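Local coordinates for rusticyanin (Thiobacillus ferrooxidans, PDB 2CAL), which carries electrons from cytochrome c552 to the A-type oxidase in the periplasm, using a single bound copper ion, at residues A[5-10]-A[119-124]; A[27-32]-A[62-67]; A[34-39]-A[70-75]; A[78-83]-A[112-117]. The protein carries 1 engineered substitution. All blocks are in the same frame, centred on the assembly; numbering follows the deposited sequence. Where two conformers were deposited one is given.

In the fold
Rusticyanin illustrates how a cupredoxin sandwich is tied together by pairings between residues far apart in sequence. Contacts 1 and 3 lie in one sheet, where strands 119-126 and 70-77 are neighbours, their centres about 16 Å apart. Contact 2 belongs to the facing sheet, its centre about 12 Å from that of contact 3; Tyr32 and Ile65 pack on the valines there. Along the chain the segments of contacts 2 and 3 alternate, so successive strands pass between sheets. Contact 4 joins two loops near the copper, its centre about 11 Å from that of contact 1. Those two touch through Trp6 and Pro112, tying the edge strand to the copper-end loops. Contact 1 spans the other three in sequence.

Contact 1: residues A[5-10]-A[119-124]; sequences TWKEAT and FGYTDF
Trp6 lays one face of its indole against Thr122, whose CG2 stands 3.8 Å from the centroid of the six-membered ring in a CH-pi contact. Thr122 sends its hydroxyl the other way (OG1 anti to N, chi1 -166°). That OG1 lies 2.6 Å from Thr5 O, but Asp3 is also within its bonding range, and which of the two takes the proton is not settled. Strand 7-9 here forms an outer, antiparallel edge of a cupredoxin sheet. Lys7 and Tyr121 make a hydrogen-bonded pair, Lys7 N to Tyr121 O measuring 2.9 Å and nearly straight, and Ala9 pairs with Phe119 in the same way. With chi1 at 75°, Tyr121 CG lies between N and the carbonyl carbon, and the ring crosses the Lys7 side chain obliquely: CE1 is 3.6 Å from Lys7 CB, and in the conformer given OH comes near Lys7 CD. Tyr121 CD1 is 3.8 Å from Ala9 CB, on the face where helix 11-18 packs through Met17. Replacing Tyr121 by a serine would probably leave Lys7 CB and Ala9 CB without their aromatic neighbour and open a gap beside them. The Glu8 chain bends, bringing OE1 to 3.2 Å from Phe119 C without a hydrogen bond.

Contact 2: residues A[27-32]-A[62-67]; sequences GDTVTY and TLEIPA
Val30 and Leu63 are paired across two parallel strands, 29-31 and 62-65, in one sheet of the cupredoxin beta sandwich, with Val30 CB 4.1 Å from Leu63 CD2 on the same face. Four backbone hydrogen bonds zip the strands together; two of them, from Val30 N and Tyr32 N, run to Thr62 O and Glu64 O. The pairing sends Val30 and Leu63 into the protein interior, whereas Thr29, Thr31, Thr62 and Glu64 line the other face.

Tyr32, just past the strand, can be followed outward. Its CB lies 3.8 Å from Glu64 O, and CG is still close to that oxygen. One atom further, CD1 sits 3.6 Å from Glu64 O, which meets the ring at its edge, in plane, while Ile65 CG1 approaches the same carbon. CE1 then reaches Leu63 CB at 4.0 Å. At the tip, OH passes Leu63 CD2 and hydrogen-bonds to Asp21 OD2, so the buried hydroxyl is satisfied. Chi1 of -57° sets CG anti to the carbonyl carbon and carries the ring across Leu63 and Ile65 at an oblique angle; Val37 and Val39 of the facing sheet also touch it.

On the other face Glu64 folds at chi2 (-81°), and its CG packs 3.6 Å from Thr29 CG2. At the start of the pairing a water donates to Asp28 O at 3.1 Å and lies 2.8 Å from Thr62 OG1.

Contact 3: residues A[34-39]-A[70-75]; sequences GKTVHV and TVDVTF
Lys35 opens the pairing with its backbone: its O accepts Thr70 N at 2.9 Å. From there strand 36-39 runs parallel to strand 70-75, with 24° between their directions, and the bonds alternate from one strand to the other as far as Val39 O and Thr74 N.

Thr36 comes next, side by side with Thr70 and pointing the same way; its OG1 is 3.7 Å from Thr70 CB. The methyl branch does something different. CG2, anti to the backbone N because chi1 is -59°, slants across to Asp72 and comes within 3.3 Å of OD2.

Val37 turns to the opposite face, into the interior, where its CG2 meets Val71 CG2 at 4.0 Å and also lies near Thr70 O. Tyr32, just past strand 29-31 of the other sheet, packs on this valine.

His38 returns to the face of Thr36. Its imidazole stands beside the Asp72 carboxylate, the two planes 70° apart, with CE1 3.8 Å from OD2; this is van der Waals proximity without a hydrogen bond. A hydrogen-bonding partner of Asp72 OD1 is Thr125 of the neighbouring strand 119-126.

Val39 completes the series inside the protein, crossing Val71 so that its CG2 touches Val71 CG1 at 3.8 Å. Leu63 of the facing sheet also packs against Val39. One polar face and one face of branched aliphatics, on a parallel pair within a mixed sheet, fit the cupredoxin Greek-key sandwich, whose inner faces form the hydrophobic core.

Contact 4: residues A[78-83]-A[112-117]; sequences TNKGFG and PVPKDG
Residues 79-82 form a type II beta turn, closed by Phe82 N to Asn79 O at 3.2 Å, and Pro114 of the opposing loop fits against it. The pyrrolidine ring does most of the touching. Its CD faces the carbonyls of both turn ends, 3.3 Å from Asn79 O and somewhat farther from Phe82 O, while CG rests near Lys80 CA. Pro114 CB meets Lys80 CG at 4.1 Å; the lysine, extended beyond CG, then leads away from the proline. Both loops lie at the copper-binding end of the cupredoxin fold, and 78-83 leads directly into the ligand His84; the Phe82 ring meets the imidazole of that histidine with planes about 15° apart. Val113 takes up the flank of the turn: its CA makes a CA-H...O contact with Phe82 O, and in the conformer given its CG1 also lies near that oxygen. A glycine in place of Pro114 would probably leave the turn carbonyls without their apolar cover and the loop freer to move. No direct hydrogen bond joins the segments, but a water accepts from Gly81 N at 2.9 Å and donates to Pro114 O at 2.7 Å.

Contact 1: residues A[5-10]-A[119-124]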
loop_
_atom_site.group_PDB
_atom_site.type_symbol
_atom_site.label_atom_id
_atom_site.label_comp_id
_atom_site.label_asym_id
_atom_site.label_seq_id
_atom_site.Cartn_x
_atom_site.Cartn_y
_atom_site.Cartn_z
ATOM N N THR A 5 2.083 1.644 -14.544
ATOM C CA THR A 5 0.969 2.247 -15.263
ATOM C C THR A 5 -0.065 2.878 -14.343
ATOM O O THR A 5 -0.529 2.194 -13.434
ATOM C CB THR A 5 0.311 1.148 -16.107
ATOM O OG1 THR A 5 1.306 0.593 -16.987
ATOM C CG2 THR A 5 -0.723 1.773 -17.035
ATOM N N TRP A 6 -0.396 4.115 -14.578
ATOM C CA TRP A 6 -1.133 4.915 -13.627
ATOM C C TRP A 6 -2.323 5.598 -14.308
ATOM O O TRP A 6 -2.289 5.948 -15.476
ATOM C CB TRP A 6 -0.278 6.003 -12.973
ATOM C CG TRP A 6 0.916 5.378 -12.274
ATOM C CD1 TRP A 6 2.099 5.061 -12.899
ATOM C CD2 TRP A 6 1.038 4.991 -10.913
ATOM N NE1 TRP A 6 2.946 4.499 -11.970
ATOM C CE2 TRP A 6 2.340 4.446 -10.740
ATOM C CE3 TRP A 6 0.189 5.078 -9.800
ATOM C CZ2 TRP A 6 2.781 3.974 -9.509
ATOM C CZ3 TRP A 6 0.638 4.598 -8.549
ATOM C CH2 TRP A 6 1.952 4.060 -8.440
ATOM N N LYS A 7 -3.387 5.799 -13.537
ATOM C CA LYS A 7 -4.566 6.557 -13.917
ATOM C C LYS A 7 -4.693 7.742 -12.948
ATOM O O LYS A 7 -4.004 7.819 -11.927
ATOM C CB LYS A 7 -5.789 5.654 -13.935
ATOM C CG LYS A 7 -5.836 4.575 -14.963
ATOM C CD LYS A 7 -7.125 3.751 -14.936
ATOM C CE LYS A 7 -6.812 2.317 -14.564
ATOM N NZ LYS A 7 -7.850 1.333 -14.997
ATOM N N GLU A 8 -5.571 8.699 -13.264
ATOM C CA GLU A 8 -5.747 9.856 -12.378
ATOM C C GLU A 8 -7.163 9.922 -11.826
ATOM O O GLU A 8 -8.096 9.595 -12.565
ATOM C CB GLU A 8 -5.412 11.161 -13.139
ATOM C CG GLU A 8 -3.906 11.178 -13.485
ATOM C CD GLU A 8 -2.933 11.525 -12.370
ATOM O OE1 GLU A 8 -3.357 12.159 -11.362
ATOM O OE2 GLU A 8 -1.701 11.206 -12.447
ATOM N N ALA A 9 -7.335 10.309 -10.588
ATOM C CA ALA A 9 -8.602 10.332 -9.895
ATOM C C ALA A 9 -8.819 11.682 -9.243
ATOM O O ALA A 9 -7.917 12.253 -8.663
ATOM C CB ALA A 9 -8.671 9.265 -8.818
ATOM N N THR A 10 -10.107 12.129 -9.288
ATOM C CA THR A 10 -10.520 13.262 -8.481
ATOM C C THR A 10 -10.728 12.839 -7.042
ATOM O O THR A 10 -10.738 11.644 -6.689
ATOM C CB THR A 10 -11.852 13.848 -8.956
ATOM O OG1 THR A 10 -12.832 12.808 -8.816
ATOM C CG2 THR A 10 -11.850 14.236 -10.422
ATOM N N PHE A 119 -5.086 12.837 -8.457
ATOM C CA PHE A 119 -4.209 11.933 -7.745
ATOM C C PHE A 119 -3.961 10.708 -8.594
ATOM O O PHE A 119 -4.910 10.127 -9.140
ATOM C CB PHE A 119 -4.827 11.549 -6.388
ATOM C CG PHE A 119 -5.138 12.755 -5.526
ATOM C CD1 PHE A 119 -6.426 13.288 -5.576
ATOM C CD2 PHE A 119 -4.156 13.365 -4.771
ATOM C CE1 PHE A 119 -6.686 14.438 -4.844
ATOM C CE2 PHE A 119 -4.448 14.475 -4.011
ATOM C CZ PHE A 119 -5.730 15.011 -4.046
ATOM N N GLY A 120 -2.720 10.286 -8.675
ATOM C CA GLY A 120 -2.410 9.053 -9.408
ATOM C C GLY A 120 -2.716 7.811 -8.586
ATOM O O GLY A 120 -2.556 7.747 -7.366
ATOM N N TYR A 121 -3.167 6.767 -9.312
ATOM C CA TYR A 121 -3.426 5.476 -8.666
ATOM C C TYR A 121 -3.179 4.382 -9.717
ATOM O O TYR A 121 -3.141 4.576 -10.928
ATOM C CB TYR A 121 -4.833 5.409 -8.071
ATOM C CG TYR A 121 -5.912 5.235 -9.112
ATOM C CD1 TYR A 121 -6.420 6.312 -9.831
ATOM C CD2 TYR A 121 -6.435 3.978 -9.368
ATOM C CE1 TYR A 121 -7.423 6.135 -10.778
ATOM C CE2 TYR A 121 -7.427 3.811 -10.314
ATOM C CZ TYR A 121 -7.920 4.875 -11.024
ATOM O OH TYR A 121 -8.911 4.615 -11.950
ATOM N N THR A 122 -3.047 3.165 -9.168
ATOM C CA THR A 122 -2.849 1.955 -9.977
ATOM C C THR A 122 -3.413 0.739 -9.268
ATOM O O THR A 122 -3.715 0.772 -8.068
ATOM C CB THR A 122 -1.355 1.781 -10.295
ATOM O OG1 THR A 122 -1.222 0.790 -11.348
ATOM C CG2 THR A 122 -0.523 1.341 -9.135
ATOM N N ASP A 123 -3.590 -0.303 -10.055
ATOM C CA ASP A 123 -4.077 -1.591 -9.572
ATOM C C ASP A 123 -3.089 -2.680 -9.981
ATOM O O ASP A 123 -2.644 -2.697 -11.123
ATOM C CB ASP A 123 -5.447 -1.880 -10.154
ATOM C CG ASP A 123 -6.562 -1.149 -9.448
ATOM O OD1 ASP A 123 -7.058 -1.706 -8.423
ATOM O OD2 ASP A 123 -6.898 -0.072 -9.953
ATOM N N PHE A 124 -2.836 -3.602 -9.075
ATOM C CA PHE A 124 -2.071 -4.816 -9.455
ATOM C C PHE A 124 -2.666 -6.031 -8.704
ATOM O O PHE A 124 -3.328 -5.846 -7.683
ATOM C CB PHE A 124 -0.593 -4.651 -9.217
ATOM C CG PHE A 124 -0.134 -4.509 -7.800
ATOM C CD1 PHE A 124 0.131 -5.603 -7.009
ATOM C CD2 PHE A 124 0.045 -3.256 -7.223
ATOM C CE1 PHE A 124 0.551 -5.442 -5.694
ATOM C CE2 PHE A 124 0.455 -3.109 -5.917
ATOM C CZ PHE A 124 0.714 -4.196 -5.115
#

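Contact 2: residues A[27-32]-A[62-67]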
loop_
_atom_site.group_PDB
_atom_site.type_symbol
_atom_site.label_atom_id
_atom_site.label_comp_id
_atom_site.label_asym_id
_atom_site.label_seq_id
_atom_site.Cartn_x
_atom_site.Cartn_y
_atom_site.Cartn_z
ATOM N N GLY A 27 -8.307 -3.067 16.256
ATOM C CA GLY A 27 -7.052 -2.428 16.666
ATOM C C GLY A 27 -6.314 -2.013 15.414
ATOM O O GLY A 27 -6.881 -1.405 14.507
ATOM N N ASP A 28 -5.055 -2.384 15.302
ATOM C CA ASP A 28 -4.239 -1.997 14.153
ATOM C C ASP A 28 -4.014 -3.151 13.198
ATOM O O ASP A 28 -3.026 -3.252 12.461
ATOM C CB ASP A 28 -2.886 -1.471 14.574
ATOM C CG ASP A 28 -2.918 -0.071 15.159
ATOM O OD1 ASP A 28 -3.728 0.715 14.626
ATOM O OD2 ASP A 28 -2.111 0.177 16.070
ATOM N N THR A 29 -4.969 -4.059 13.155
ATOM C CA THR A 29 -4.984 -5.168 12.204
ATOM C C THR A 29 -6.216 -5.123 11.310
ATOM O O THR A 29 -7.340 -4.910 11.797
ATOM C CB THR A 29 -4.942 -6.509 12.987
ATOM O OG1 THR A 29 -3.709 -6.562 13.724
ATOM C CG2 THR A 29 -5.020 -7.612 11.963
ATOM N N VAL A 30 -6.008 -5.395 10.049
ATOM C CA VAL A 30 -7.064 -5.437 9.040
ATOM C C VAL A 30 -7.133 -6.865 8.451
ATOM O O VAL A 30 -6.139 -7.296 7.848
ATOM C CB VAL A 30 -6.917 -4.415 7.908
ATOM C CG1 VAL A 30 -8.065 -4.484 6.905
ATOM C CG2 VAL A 30 -6.795 -2.981 8.457
ATOM N N THR A 31 -8.251 -7.546 8.630
ATOM C CA THR A 31 -8.358 -8.968 8.222
ATOM C C THR A 31 -9.226 -9.125 6.990
ATOM O O THR A 31 -10.358 -8.610 6.978
ATOM C CB THR A 31 -8.926 -9.787 9.405
ATOM O OG1 THR A 31 -7.997 -9.755 10.509
ATOM C CG2 THR A 31 -9.075 -11.264 9.082
ATOM N N TYR A 32 -8.771 -9.833 6.003
ATOM C CA TYR A 32 -9.426 -10.086 4.732
ATOM C C TYR A 32 -9.890 -11.547 4.609
ATOM O O TYR A 32 -9.371 -12.402 5.320
ATOM C CB TYR A 32 -8.511 -9.755 3.541
ATOM C CG TYR A 32 -8.030 -8.317 3.563
ATOM C CD1 TYR A 32 -7.001 -7.851 4.321
ATOM C CD2 TYR A 32 -8.704 -7.358 2.751
ATOM C CE1 TYR A 32 -6.587 -6.529 4.326
ATOM C CE2 TYR A 32 -8.303 -6.012 2.757
ATOM C CZ TYR A 32 -7.255 -5.620 3.531
ATOM O OH TYR A 32 -6.826 -4.314 3.582
ATOM N N THR A 62 -1.341 -3.981 10.182
ATOM C CA THR A 62 -0.951 -5.306 9.725
ATOM C C THR A 62 -2.119 -5.950 8.980
ATOM O O THR A 62 -3.262 -5.963 9.447
ATOM C CB THR A 62 -0.532 -6.173 10.911
ATOM O OG1 THR A 62 0.639 -5.549 11.490
ATOM C CG2 THR A 62 -0.206 -7.599 10.510
ATOM N N LEU A 63 -1.855 -6.410 7.748
ATOM C CA LEU A 63 -2.886 -7.047 6.924
ATOM C C LEU A 63 -2.875 -8.550 7.086
ATOM O O LEU A 63 -1.807 -9.158 6.840
ATOM C CB LEU A 63 -2.715 -6.680 5.465
ATOM C CG LEU A 63 -2.403 -5.203 5.145
ATOM C CD1 LEU A 63 -2.336 -5.005 3.625
ATOM C CD2 LEU A 63 -3.455 -4.292 5.759
ATOM N N GLU A 64 -3.982 -9.145 7.435
ATOM C CA GLU A 64 -4.102 -10.615 7.591
ATOM C C GLU A 64 -4.853 -11.137 6.388
ATOM O O GLU A 64 -6.052 -10.836 6.158
ATOM C CB GLU A 64 -4.805 -10.930 8.899
ATOM C CG GLU A 64 -4.011 -10.487 10.106
ATOM C CD GLU A 64 -2.893 -11.418 10.557
ATOM O OE1 GLU A 64 -2.770 -12.577 10.074
ATOM O OE2 GLU A 64 -2.115 -11.007 11.450
ATOM N N ILE A 65 -4.196 -11.894 5.537
ATOM C CA ILE A 65 -4.697 -12.394 4.265
ATOM C C ILE A 65 -4.740 -13.910 4.236
ATOM O O ILE A 65 -3.766 -14.535 4.660
ATOM C CB ILE A 65 -3.856 -11.829 3.098
ATOM C CG1 ILE A 65 -4.070 -10.287 3.044
ATOM C CG2 ILE A 65 -4.109 -12.507 1.760
ATOM C CD1 ILE A 65 -3.141 -9.655 2.030
ATOM N N PRO A 66 -5.809 -14.540 3.787
ATOM C CA PRO A 66 -5.846 -16.016 3.779
ATOM C C PRO A 66 -4.935 -16.541 2.681
ATOM O O PRO A 66 -4.929 -16.089 1.553
ATOM C CB PRO A 66 -7.288 -16.389 3.479
ATOM C CG PRO A 66 -8.017 -15.133 3.222
ATOM C CD PRO A 66 -7.058 -13.983 3.263
ATOM N N ALA A 67 -4.180 -17.586 3.037
ATOM C CA ALA A 67 -3.417 -18.316 2.038
ATOM C C ALA A 67 -4.319 -18.806 0.927
ATOM O O ALA A 67 -5.443 -19.267 1.108
ATOM C CB ALA A 67 -2.689 -19.466 2.722
HETATM O O HOH W 1 -0.229 -3.979 13.617
#

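Contact 3: residues A[34-39]-A[70-75]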
loop_
_atom_site.group_PDB
_atom_site.type_symbol
_atom_site.label_atom_id
_atom_site.label_comp_id
_atom_site.label_asym_id
_atom_site.label_seq_id
_atom_site.Cartn_x
_atom_site.Cartn_y
_atom_site.Cartn_z
ATOM N N GLY A 34 -12.254 -14.426 1.715
ATOM C CA GLY A 34 -12.806 -14.725 0.428
ATOM C C GLY A 34 -11.810 -15.189 -0.622
ATOM O O GLY A 34 -10.590 -15.233 -0.333
ATOM N N LYS A 35 -12.287 -15.498 -1.815
ATOM C CA LYS A 35 -11.453 -15.994 -2.899
ATOM C C LYS A 35 -10.574 -14.904 -3.489
ATOM O O LYS A 35 -9.400 -15.177 -3.757
ATOM C CB LYS A 35 -12.314 -16.602 -4.017
ATOM C CG LYS A 35 -13.005 -17.861 -3.522
ATOM C CD LYS A 35 -13.961 -18.510 -4.512
ATOM C CE LYS A 35 -13.588 -19.974 -4.756
ATOM N NZ LYS A 35 -14.575 -20.983 -4.274
ATOM N N THR A 36 -11.117 -13.727 -3.657
ATOM C CA THR A 36 -10.390 -12.530 -4.052
ATOM C C THR A 36 -10.652 -11.487 -2.973
ATOM O O THR A 36 -11.807 -11.245 -2.595
ATOM C CB THR A 36 -10.832 -12.033 -5.425
ATOM O OG1 THR A 36 -10.620 -13.072 -6.402
ATOM C CG2 THR A 36 -10.047 -10.802 -5.883
ATOM N N VAL A 37 -9.598 -10.849 -2.469
ATOM C CA VAL A 37 -9.689 -9.776 -1.474
ATOM C C VAL A 37 -9.204 -8.469 -2.117
ATOM O O VAL A 37 -8.400 -8.501 -3.059
ATOM C CB VAL A 37 -8.959 -10.129 -0.195
ATOM C CG1 VAL A 37 -9.431 -11.503 0.304
ATOM C CG2 VAL A 37 -7.427 -10.140 -0.393
ATOM N N HIS A 38 -9.729 -7.365 -1.628
ATOM C CA HIS A 38 -9.470 -6.048 -2.240
ATOM C C HIS A 38 -8.874 -5.124 -1.208
ATOM O O HIS A 38 -9.553 -4.706 -0.274
ATOM C CB HIS A 38 -10.783 -5.513 -2.821
ATOM C CG HIS A 38 -11.449 -6.546 -3.701
ATOM N ND1 HIS A 38 -11.319 -6.570 -5.090
ATOM C CD2 HIS A 38 -12.272 -7.575 -3.430
ATOM C CE1 HIS A 38 -12.004 -7.595 -5.608
ATOM N NE2 HIS A 38 -12.595 -8.224 -4.587
ATOM N N VAL A 39 -7.573 -4.871 -1.337
ATOM C CA VAL A 39 -6.799 -3.999 -0.464
ATOM C C VAL A 39 -6.723 -2.616 -1.127
ATOM O O VAL A 39 -6.230 -2.544 -2.264
ATOM C CB VAL A 39 -5.396 -4.557 -0.261
ATOM C CG1 VAL A 39 -4.570 -3.595 0.603
ATOM C CG2 VAL A 39 -5.431 -5.954 0.363
ATOM N N THR A 70 -6.559 -14.577 -4.036
ATOM C CA THR A 70 -6.103 -13.535 -4.952
ATOM C C THR A 70 -6.187 -12.177 -4.261
ATOM O O THR A 70 -7.216 -11.872 -3.689
ATOM C CB THR A 70 -6.946 -13.520 -6.220
ATOM O OG1 THR A 70 -6.825 -14.814 -6.850
ATOM C CG2 THR A 70 -6.489 -12.463 -7.204
ATOM N N VAL A 71 -5.120 -11.402 -4.309
ATOM C CA VAL A 71 -5.065 -10.116 -3.625
ATOM C C VAL A 71 -5.043 -9.038 -4.730
ATOM O O VAL A 71 -4.090 -8.944 -5.493
ATOM C CB VAL A 71 -3.864 -9.969 -2.678
ATOM C CG1 VAL A 71 -3.961 -8.633 -1.906
ATOM C CG2 VAL A 71 -3.749 -11.133 -1.704
ATOM N N ASP A 72 -6.102 -8.242 -4.800
ATOM C CA ASP A 72 -6.166 -7.133 -5.752
ATOM C C ASP A 72 -5.870 -5.884 -4.947
ATOM O O ASP A 72 -6.630 -5.496 -4.037
ATOM C CB ASP A 72 -7.547 -7.069 -6.388
ATOM C CG ASP A 72 -7.799 -8.157 -7.403
ATOM O OD1 ASP A 72 -6.900 -8.903 -7.876
ATOM O OD2 ASP A 72 -8.993 -8.281 -7.774
ATOM N N VAL A 73 -4.725 -5.288 -5.243
ATOM C CA VAL A 73 -4.257 -4.083 -4.543
ATOM C C VAL A 73 -4.543 -2.856 -5.441
ATOM O O VAL A 73 -4.169 -2.823 -6.609
ATOM C CB VAL A 73 -2.759 -4.139 -4.227
ATOM C CG1 VAL A 73 -2.334 -2.899 -3.445
ATOM C CG2 VAL A 73 -2.456 -5.396 -3.415
ATOM N N THR A 74 -5.151 -1.866 -4.844
ATOM C CA THR A 74 -5.274 -0.520 -5.421
ATOM C C THR A 74 -4.429 0.413 -4.556
ATOM O O THR A 74 -4.542 0.381 -3.328
ATOM C CB THR A 74 -6.730 -0.029 -5.381
ATOM O OG1 THR A 74 -7.566 -0.988 -6.061
ATOM C CG2 THR A 74 -6.850 1.311 -6.089
ATOM N N PHE A 75 -3.500 1.139 -5.182
ATOM C CA PHE A 75 -2.646 2.081 -4.470
ATOM C C PHE A 75 -2.821 3.484 -5.032
ATOM O O PHE A 75 -2.737 3.667 -6.252
ATOM C CB PHE A 75 -1.167 1.649 -4.585
ATOM C CG PHE A 75 -0.205 2.672 -3.985
ATOM C CD1 PHE A 75 -0.267 3.073 -2.671
ATOM C CD2 PHE A 75 0.763 3.251 -4.801
ATOM C CE1 PHE A 75 0.591 4.001 -2.138
ATOM C CE2 PHE A 75 1.651 4.195 -4.278
ATOM C CZ PHE A 75 1.551 4.578 -2.971
#

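Contact 4: residues A[78-83]-A[112-117]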
loop_
_atom_site.group_PDB
_atom_site.type_symbol
_atom_site.label_atom_id
_atom_site.label_comp_id
_atom_site.label_asym_id
_atom_site.label_seq_id
_atom_site.Cartn_x
_atom_site.Cartn_y
_atom_site.Cartn_z
ATOM N N THR A 78 -1.980 10.211 -2.410
ATOM C CA THR A 78 -2.635 11.468 -2.074
ATOM C C THR A 78 -1.691 12.523 -1.501
ATOM O O THR A 78 -2.142 13.590 -1.097
ATOM C CB THR A 78 -3.800 11.216 -1.054
ATOM O OG1 THR A 78 -3.376 10.343 0.015
ATOM C CG2 THR A 78 -4.935 10.538 -1.828
ATOM N N ASN A 79 -0.392 12.280 -1.433
ATOM C CA ASN A 79 0.520 13.188 -0.715
ATOM C C ASN A 79 1.181 14.177 -1.649
ATOM O O ASN A 79 2.035 13.844 -2.448
ATOM C CB ASN A 79 1.545 12.337 0.025
ATOM C CG ASN A 79 2.317 13.097 1.048
ATOM O OD1 ASN A 79 1.902 14.122 1.647
ATOM N ND2 ASN A 79 3.512 12.668 1.270
ATOM N N LYS A 80 0.708 15.439 -1.546
ATOM C CA LYS A 80 1.230 16.476 -2.458
ATOM C C LYS A 80 2.735 16.657 -2.307
ATOM O O LYS A 80 3.254 16.627 -1.198
ATOM C CB LYS A 80 0.467 17.771 -2.236
ATOM C CG LYS A 80 -1.016 17.663 -2.668
ATOM C CD LYS A 80 -1.795 18.963 -2.599
ATOM C CE LYS A 80 -3.233 18.868 -3.099
ATOM N NZ LYS A 80 -4.096 20.012 -2.627
ATOM N N GLY A 81 3.379 16.752 -3.472
ATOM C CA GLY A 81 4.834 16.911 -3.531
ATOM C C GLY A 81 5.678 15.664 -3.515
ATOM O O GLY A 81 6.889 15.801 -3.639
ATOM N N PHE A 82 5.039 14.488 -3.365
ATOM C CA PHE A 82 5.789 13.243 -3.245
ATOM C C PHE A 82 5.376 12.222 -4.284
ATOM O O PHE A 82 4.237 12.307 -4.804
ATOM C CB PHE A 82 5.623 12.652 -1.841
ATOM C CG PHE A 82 6.270 13.520 -0.780
ATOM C CD1 PHE A 82 5.612 14.608 -0.276
ATOM C CD2 PHE A 82 7.524 13.238 -0.355
ATOM C CE1 PHE A 82 6.209 15.415 0.670
ATOM C CE2 PHE A 82 8.172 13.999 0.617
ATOM C CZ PHE A 82 7.493 15.100 1.091
ATOM N N GLY A 83 6.249 11.262 -4.557
ATOM C CA GLY A 83 5.985 10.190 -5.515
ATOM C C GLY A 83 6.108 8.782 -4.923
ATOM O O GLY A 83 6.746 7.897 -5.500
ATOM N N PRO A 112 2.976 9.009 -9.837
ATOM C CA PRO A 112 2.893 10.426 -10.201
ATOM C C PRO A 112 2.653 11.252 -8.943
ATOM O O PRO A 112 1.897 10.891 -8.022
ATOM C CB PRO A 112 1.641 10.523 -11.115
ATOM C CG PRO A 112 1.365 9.110 -11.593
ATOM C CD PRO A 112 1.926 8.219 -10.515
ATOM N N VAL A 113 3.249 12.447 -8.917
ATOM C CA VAL A 113 2.969 13.400 -7.846
ATOM C C VAL A 113 1.578 13.965 -8.089
ATOM O O VAL A 113 1.169 14.145 -9.266
ATOM C CB VAL A 113 4.051 14.490 -7.859
ATOM C CG1 VAL A 113 5.452 13.834 -7.833
ATOM C CG2 VAL A 113 3.975 15.466 -9.014
ATOM N N PRO A 114 0.815 14.292 -7.060
ATOM C CA PRO A 114 -0.527 14.913 -7.308
ATOM C C PRO A 114 -0.411 16.157 -8.179
ATOM O O PRO A 114 0.540 16.954 -7.989
ATOM C CB PRO A 114 -1.023 15.203 -5.920
ATOM C CG PRO A 114 -0.384 14.146 -5.080
ATOM C CD PRO A 114 1.016 14.033 -5.632
ATOM N N LYS A 115 -1.302 16.354 -9.116
ATOM C CA LYS A 115 -1.258 17.470 -10.068
ATOM C C LYS A 115 -2.635 17.729 -10.631
ATOM O O LYS A 115 -3.447 16.838 -10.761
ATOM C CB LYS A 115 -0.321 17.137 -11.229
ATOM C CG LYS A 115 -0.214 18.240 -12.234
ATOM C CD LYS A 115 0.567 17.763 -13.442
ATOM C CE LYS A 115 0.007 16.438 -13.980
ATOM N NZ LYS A 115 0.292 16.353 -15.450
ATOM N N ASP A 116 -2.894 18.980 -10.969
ATOM C CA ASP A 116 -4.091 19.357 -11.735
ATOM C C ASP A 116 -5.384 19.075 -10.978
ATOM O O ASP A 116 -6.415 18.962 -11.631
ATOM C CB ASP A 116 -4.139 18.590 -13.062
ATOM C CG ASP A 116 -2.987 18.949 -13.996
ATOM O OD1 ASP A 116 -2.348 20.015 -13.827
ATOM O OD2 ASP A 116 -2.709 18.179 -14.947
ATOM N N GLY A 117 -5.301 18.985 -9.655
ATOM C CA GLY A 117 -6.450 18.694 -8.816
ATOM C C GLY A 117 -6.773 17.209 -8.683
ATOM O O GLY A 117 -7.831 16.891 -8.172
HETATM O O HOH W 2 1.752 17.648 -5.659
#